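PDB 6Z3U: protein kinase domain-containing protein from Chaetomium thermophilum, which forms the kinase subunit of the CAK complex and probably transfers phosphate from ATP to serine and threonine residues of proteins, including the RNA polymerase II heptapeptide repeats. Local coordinates for residues F117-K122 against N169-Y174; H151-G156 against D231-L236. One frame throughout, in Å; residues are numbered along the deposited sequence.

Contact 1: residues F117-K122 against N169-Y174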
loop_
_atom_site.group_PDB
_atom_site.type_symbol
_atom_site.label_atom_id
_atom_site.label_comp_id
_atom_site.label_asym_id
_atom_site.label_seq_id
_atom_site.Cartn_x
_atom_site.Cartn_y
_atom_site.Cartn_z
ATOM N N PHE B 117 27.902 -9.981 0.145
ATOM C CA PHE B 117 26.600 -9.373 0.409
ATOM C C PHE B 117 25.573 -10.492 0.533
ATOM O O PHE B 117 25.176 -11.095 -0.469
ATOM C CB PHE B 117 26.243 -8.404 -0.717
ATOM C CG PHE B 117 24.936 -7.666 -0.525
ATOM C CD1 PHE B 117 24.181 -7.807 0.631
ATOM C CD2 PHE B 117 24.458 -6.834 -1.527
ATOM C CE1 PHE B 117 22.983 -7.130 0.781
ATOM C CE2 PHE B 117 23.263 -6.158 -1.381
ATOM C CZ PHE B 117 22.525 -6.305 -0.226
ATOM N N LYS B 118 25.141 -10.768 1.760
ATOM C CA LYS B 118 24.179 -11.829 2.010
ATOM C C LYS B 118 22.754 -11.296 1.916
ATOM O O LYS B 118 22.506 -10.088 1.956
ATOM C CB LYS B 118 24.418 -12.463 3.382
ATOM C CG LYS B 118 25.296 -13.705 3.331
ATOM C CD LYS B 118 26.701 -13.377 2.839
ATOM C CE LYS B 118 27.522 -14.636 2.606
ATOM N NZ LYS B 118 26.969 -15.462 1.496
ATOM N N VAL B 119 21.810 -12.226 1.786
ATOM C CA VAL B 119 20.414 -11.881 1.545
ATOM C C VAL B 119 19.561 -13.065 1.972
ATOM O O VAL B 119 20.026 -14.205 2.004
ATOM C CB VAL B 119 20.192 -11.508 0.056
ATOM C CG1 VAL B 119 19.290 -12.521 -0.648
ATOM C CG2 VAL B 119 19.630 -10.107 -0.056
ATOM N N ALA B 120 18.300 -12.791 2.296
ATOM C CA ALA B 120 17.328 -13.820 2.637
ATOM C C ALA B 120 16.234 -13.812 1.582
ATOM O O ALA B 120 15.707 -12.748 1.237
ATOM C CB ALA B 120 16.734 -13.587 4.025
ATOM N N ILE B 121 15.902 -14.992 1.069
ATOM C CA ILE B 121 14.921 -15.143 0.003
ATOM C C ILE B 121 13.729 -15.888 0.582
ATOM O O ILE B 121 13.814 -17.088 0.871
ATOM C CB ILE B 121 15.497 -15.891 -1.205
ATOM C CG1 ILE B 121 16.780 -15.220 -1.694
ATOM C CG2 ILE B 121 14.470 -15.940 -2.322
ATOM C CD1 ILE B 121 17.585 -16.073 -2.649
ATOM N N LYS B 122 12.610 -15.189 0.732
ATOM C CA LYS B 122 11.376 -15.803 1.196
ATOM C C LYS B 122 10.592 -16.262 -0.026
ATOM O O LYS B 122 10.174 -15.438 -0.846
ATOM C CB LYS B 122 10.546 -14.832 2.034
ATOM C CG LYS B 122 9.241 -15.438 2.553
ATOM C CD LYS B 122 8.313 -14.402 3.179
ATOM C CE LYS B 122 8.788 -13.959 4.546
ATOM N NZ LYS B 122 7.812 -13.023 5.175
ATOM N N ASN B 169 8.667 -14.656 -4.826
ATOM C CA ASN B 169 9.907 -14.639 -4.062
ATOM C C ASN B 169 10.211 -13.219 -3.616
ATOM O O ASN B 169 10.145 -12.283 -4.419
ATOM C CB ASN B 169 11.077 -15.189 -4.886
ATOM C CG ASN B 169 10.854 -16.618 -5.332
ATOM O OD1 ASN B 169 10.268 -16.863 -6.384
ATOM N ND2 ASN B 169 11.317 -17.571 -4.529
ATOM N N LEU B 170 10.541 -13.065 -2.337
ATOM C CA LEU B 170 10.906 -11.779 -1.760
ATOM C C LEU B 170 12.362 -11.830 -1.322
ATOM O O LEU B 170 12.725 -12.628 -0.451
ATOM C CB LEU B 170 10.017 -11.440 -0.567
ATOM C CG LEU B 170 8.509 -11.446 -0.799
ATOM C CD1 LEU B 170 7.794 -10.997 0.467
ATOM C CD2 LEU B 170 8.135 -10.567 -1.978
ATOM N N VAL B 171 13.185 -10.970 -1.910
ATOM C CA VAL B 171 14.581 -10.835 -1.514
ATOM C C VAL B 171 14.627 -9.772 -0.425
ATOM O O VAL B 171 14.412 -8.588 -0.692
ATOM C CB VAL B 171 15.473 -10.463 -2.702
ATOM C CG1 VAL B 171 16.935 -10.488 -2.293
ATOM C CG2 VAL B 171 15.221 -11.407 -3.871
ATOM N N LEU B 172 14.903 -10.197 0.805
ATOM C CA LEU B 172 14.783 -9.346 1.975
ATOM C C LEU B 172 16.130 -9.180 2.663
ATOM O O LEU B 172 17.078 -9.933 2.424
ATOM C CB LEU B 172 13.774 -9.925 2.977
ATOM C CG LEU B 172 12.339 -10.080 2.484
ATOM C CD1 LEU B 172 11.603 -11.107 3.321
ATOM C CD2 LEU B 172 11.622 -8.748 2.539
ATOM N N GLU B 173 16.191 -8.173 3.532
ATOM C CA GLU B 173 17.361 -7.971 4.371
ATOM C C GLU B 173 17.655 -9.237 5.165
ATOM O O GLU B 173 16.747 -9.891 5.681
ATOM C CB GLU B 173 17.124 -6.798 5.322
ATOM C CG GLU B 173 18.186 -5.718 5.278
ATOM C CD GLU B 173 17.925 -4.610 6.281
ATOM O OE1 GLU B 173 16.875 -3.942 6.172
ATOM O OE2 GLU B 173 18.767 -4.410 7.183
ATOM N N TYR B 174 18.935 -9.584 5.262
ATOM C CA TYR B 174 19.361 -10.732 6.051
ATOM C C TYR B 174 19.551 -10.297 7.501
ATOM O O TYR B 174 20.421 -9.472 7.801
ATOM C CB TYR B 174 20.648 -11.327 5.486
ATOM C CG TYR B 174 21.114 -12.565 6.217
ATOM C CD1 TYR B 174 20.363 -13.732 6.191
ATOM C CD2 TYR B 174 22.309 -12.571 6.921
ATOM C CE1 TYR B 174 20.786 -14.870 6.855
ATOM C CE2 TYR B 174 22.743 -13.705 7.585
ATOM C CZ TYR B 174 21.975 -14.852 7.548
ATOM O OH TYR B 174 22.391 -15.987 8.206
#

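Contact 2: residues H151-G156 against D231-L236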
loop_
_atom_site.group_PDB
_atom_site.type_symbol
_atom_site.label_atom_id
_atom_site.label_comp_id
_atom_site.label_asym_id
_atom_site.label_seq_id
_atom_site.Cartn_x
_atom_site.Cartn_y
_atom_site.Cartn_z
ATOM N N HIS B 151 13.787 3.000 5.448
ATOM C CA HIS B 151 14.018 3.358 6.843
ATOM C C HIS B 151 14.853 2.283 7.534
ATOM O O HIS B 151 14.678 1.092 7.261
ATOM C CB HIS B 151 12.695 3.530 7.581
ATOM C CG HIS B 151 12.834 4.197 8.914
ATOM N ND1 HIS B 151 12.963 3.493 10.092
ATOM C CD2 HIS B 151 12.869 5.507 9.254
ATOM C CE1 HIS B 151 13.070 4.341 11.099
ATOM N NE2 HIS B 151 13.014 5.569 10.619
ATOM N N PRO B 152 15.764 2.664 8.438
ATOM C CA PRO B 152 16.682 1.667 9.012
ATOM C C PRO B 152 16.017 0.671 9.948
ATOM O O PRO B 152 16.609 -0.379 10.222
ATOM C CB PRO B 152 17.712 2.522 9.769
ATOM C CG PRO B 152 17.507 3.925 9.286
ATOM C CD PRO B 152 16.068 4.023 8.918
ATOM N N ASN B 153 14.825 0.970 10.465
ATOM C CA ASN B 153 14.132 0.088 11.398
ATOM C C ASN B 153 12.938 -0.614 10.760
ATOM O O ASN B 153 12.055 -1.100 11.475
ATOM C CB ASN B 153 13.693 0.880 12.627
ATOM C CG ASN B 153 14.860 1.512 13.353
ATOM O OD1 ASN B 153 14.987 2.735 13.401
ATOM N ND2 ASN B 153 15.725 0.679 13.919
ATOM N N ILE B 154 12.889 -0.676 9.432
ATOM C CA ILE B 154 11.893 -1.453 8.705
ATOM C C ILE B 154 12.641 -2.428 7.808
ATOM O O ILE B 154 13.566 -2.030 7.091
ATOM C CB ILE B 154 10.955 -0.561 7.870
ATOM C CG1 ILE B 154 10.262 0.482 8.751
ATOM C CG2 ILE B 154 9.914 -1.419 7.158
ATOM C CD1 ILE B 154 9.164 -0.076 9.628
ATOM N N ILE B 155 12.240 -3.700 7.846
ATOM C CA ILE B 155 12.927 -4.713 7.054
ATOM C C ILE B 155 12.914 -4.300 5.593
ATOM O O ILE B 155 11.863 -3.965 5.026
ATOM C CB ILE B 155 12.279 -6.089 7.264
ATOM C CG1 ILE B 155 13.118 -7.175 6.590
ATOM C CG2 ILE B 155 10.860 -6.107 6.714
ATOM C CD1 ILE B 155 12.633 -8.574 6.871
ATOM N N GLY B 156 14.087 -4.302 4.964
ATOM C CA GLY B 156 14.220 -3.819 3.608
ATOM C C GLY B 156 13.882 -4.893 2.585
ATOM O O GLY B 156 14.422 -5.997 2.639
ATOM N N ASP B 231 24.166 -5.970 12.872
ATOM C CA ASP B 231 24.795 -4.894 13.625
ATOM C C ASP B 231 24.052 -4.559 14.912
ATOM O O ASP B 231 24.535 -3.724 15.684
ATOM C CB ASP B 231 24.901 -3.633 12.764
ATOM C CG ASP B 231 23.547 -3.079 12.381
ATOM O OD1 ASP B 231 22.531 -3.750 12.657
ATOM O OD2 ASP B 231 23.497 -1.966 11.814
ATOM N N GLY B 232 22.898 -5.177 15.155
ATOM C CA GLY B 232 22.118 -4.937 16.350
ATOM C C GLY B 232 20.900 -4.061 16.148
ATOM O O GLY B 232 20.113 -3.902 17.089
ATOM N N GLU B 233 20.724 -3.490 14.957
ATOM C CA GLU B 233 19.561 -2.657 14.677
ATOM C C GLU B 233 18.321 -3.530 14.531
ATOM O O GLU B 233 18.335 -4.529 13.805
ATOM C CB GLU B 233 19.793 -1.844 13.401
ATOM C CG GLU B 233 18.760 -0.750 13.137
ATOM C CD GLU B 233 19.222 0.626 13.595
ATOM O OE1 GLU B 233 20.275 1.095 13.106
ATOM O OE2 GLU B 233 18.533 1.242 14.438
ATOM N N VAL B 234 17.247 -3.150 15.217
ATOM C CA VAL B 234 15.996 -3.903 15.201
ATOM C C VAL B 234 15.127 -3.408 14.056
ATOM O O VAL B 234 15.004 -2.198 13.827
ATOM C CB VAL B 234 15.268 -3.779 16.552
ATOM C CG1 VAL B 234 13.826 -4.222 16.421
ATOM C CG2 VAL B 234 15.974 -4.610 17.610
ATOM N N LYS B 235 14.511 -4.348 13.340
ATOM C CA LYS B 235 13.691 -4.055 12.171
ATOM C C LYS B 235 12.293 -4.630 12.374
ATOM O O LYS B 235 12.147 -5.772 12.821
ATOM C CB LYS B 235 14.309 -4.644 10.894
ATOM C CG LYS B 235 15.833 -4.600 10.808
ATOM C CD LYS B 235 16.326 -3.483 9.899
ATOM C CE LYS B 235 17.835 -3.297 10.029
ATOM N NZ LYS B 235 18.354 -2.129 9.263
ATOM N N LEU B 236 11.274 -3.830 12.071
ATOM C CA LEU B 236 9.893 -4.306 12.028
ATOM C C LEU B 236 9.654 -5.069 10.730
ATOM O O LEU B 236 9.983 -4.572 9.648
ATOM C CB LEU B 236 8.931 -3.124 12.128
ATOM C CG LEU B 236 7.472 -3.395 12.499
ATOM C CD1 LEU B 236 7.373 -4.173 13.799
ATOM C CD2 LEU B 236 6.704 -2.090 12.600
#

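Contact 1: residues F117-K122 against N169-Y174
Lys122 lies beside Leu170 and Leu172 on one face of an antiparallel pair of strands, and its aliphatic chain does the touching. Its CB is 4.1 Å from Leu172 CD1, and CE returns to that same methyl group after the chain bends at chi3. The first part of the chain runs extended, with CG opposite the backbone N (chi1 -180°), so the methylene groups cross obliquely over the Leu172 methyl while the amine goes on to a salt bridge with Glu141. The backbone of Lys122 is held at both polar atoms: its N donates to Leu170 O (2.8 Å), and its O accepts from Leu170 N (2.8 Å). Two residues earlier Ala120 forms the other hydrogen-bonded pair, with Leu172; Leu172 N reaches Ala120 O at 2.7 Å in a nearly straight bond (177°). The methyl group of Ala120 meets the edge of the Tyr174 ring, its CB lying near the ring plane and 4.2 Å from CD1. Tyr174 CD2 in turn approaches Lys118 CB obliquely at 4.1 Å, so the ring spans the two alternate residues of the strand. On the reverse face both methyls of Val119 meet Val171 CG1, the side chains crossing at about a right angle.

By sequence this is the VAIK strand of a protein kinase, and Leu172 occupies the gatekeeper position. The lysine, predicted to bind ATP, makes the lysine-glutamate pair characteristic of an active kinase. Strands 118-124 and 168-172 are central neighbours in the five-stranded sheet of the N-terminal lobe: 104-111 adjoins the first, 157-162 the second, and Glu141 comes from helix 136-148.

Contact 2: residues H151-G156 against D231-L236
Asn153 reaches across to Glu233 and Val234 through CB, CG and ND2. Its CB rests 3.6 Å from Val234 O, and CG, turned beside the backbone N by a chi1 of -60°, stays close to that carbonyl. At the tip, ND2 is gripped by two acceptors. One is Val234 O, 3.0 Å from ND2, lying in the plane of the amide and bonded almost straight (171°); the other is Glu233 OE2, 2.9 Å from ND2, which is met on its anti side and out of the carboxylate plane. The amide and carboxylate planes are turned 71° apart, and OD1, itself an acceptor, stays 4.0 Å from Glu233 OE2. An alanine here would remove the amide, and is likely to leave buried Val234 O and one oxygen of Glu233 without this shared donor and the turn less firmly fixed to the strand.

The backbones add a single bridge: Leu236 N donates to Asn153 O (2.9 Å), and Ile155 N donates to Leu236 O (3.0 Å). The side chains of Ile154 and Leu236 lie side by side, pointing the same way, with Ile154 CD1 3.9 Å from Leu236 CB. The Lys235 chain bends at chi2 and carries CD and CE past Pro152 O before NZ bonds that oxygen at 2.7 Å.

Asn153 belongs to the HPN sequence of the kinase alphaC-beta4 loop, here a type I turn from His151 to Ile154. This loop links helix 136-148 to strand 157-162 and docks on strand 234-236, which pairs with 226-228. Met203 of helix 194-213 packs against Asn153, Glu233 and Val234, and Trp210 of the same helix stacks on His151; Met9 of the RING-type domain-containing protein chain packs on His151 and Pro152.

Overall arrangement
Contacts 1 and 2 lie about 14 Å apart between centres, on the same side of the chain's centre. Their segments alternate along the sequence: 117-122, 151-156, 169-174, 231-236. Contact 1 is inside the five-stranded sheet of the N-terminal lobe, whereas contact 2 fastens the loop that leads into strand 157-162 of that sheet to the small sheet of 226-228 and 234-236 in the C-terminal lobe. Glu173 joins them: its N probably bonds Gly156 O, OE1 accepts from Gly156 N, and OE2 forms a salt bridge with Lys235. The lobes are thus tied together beside the hinge, near the predicted ATP site.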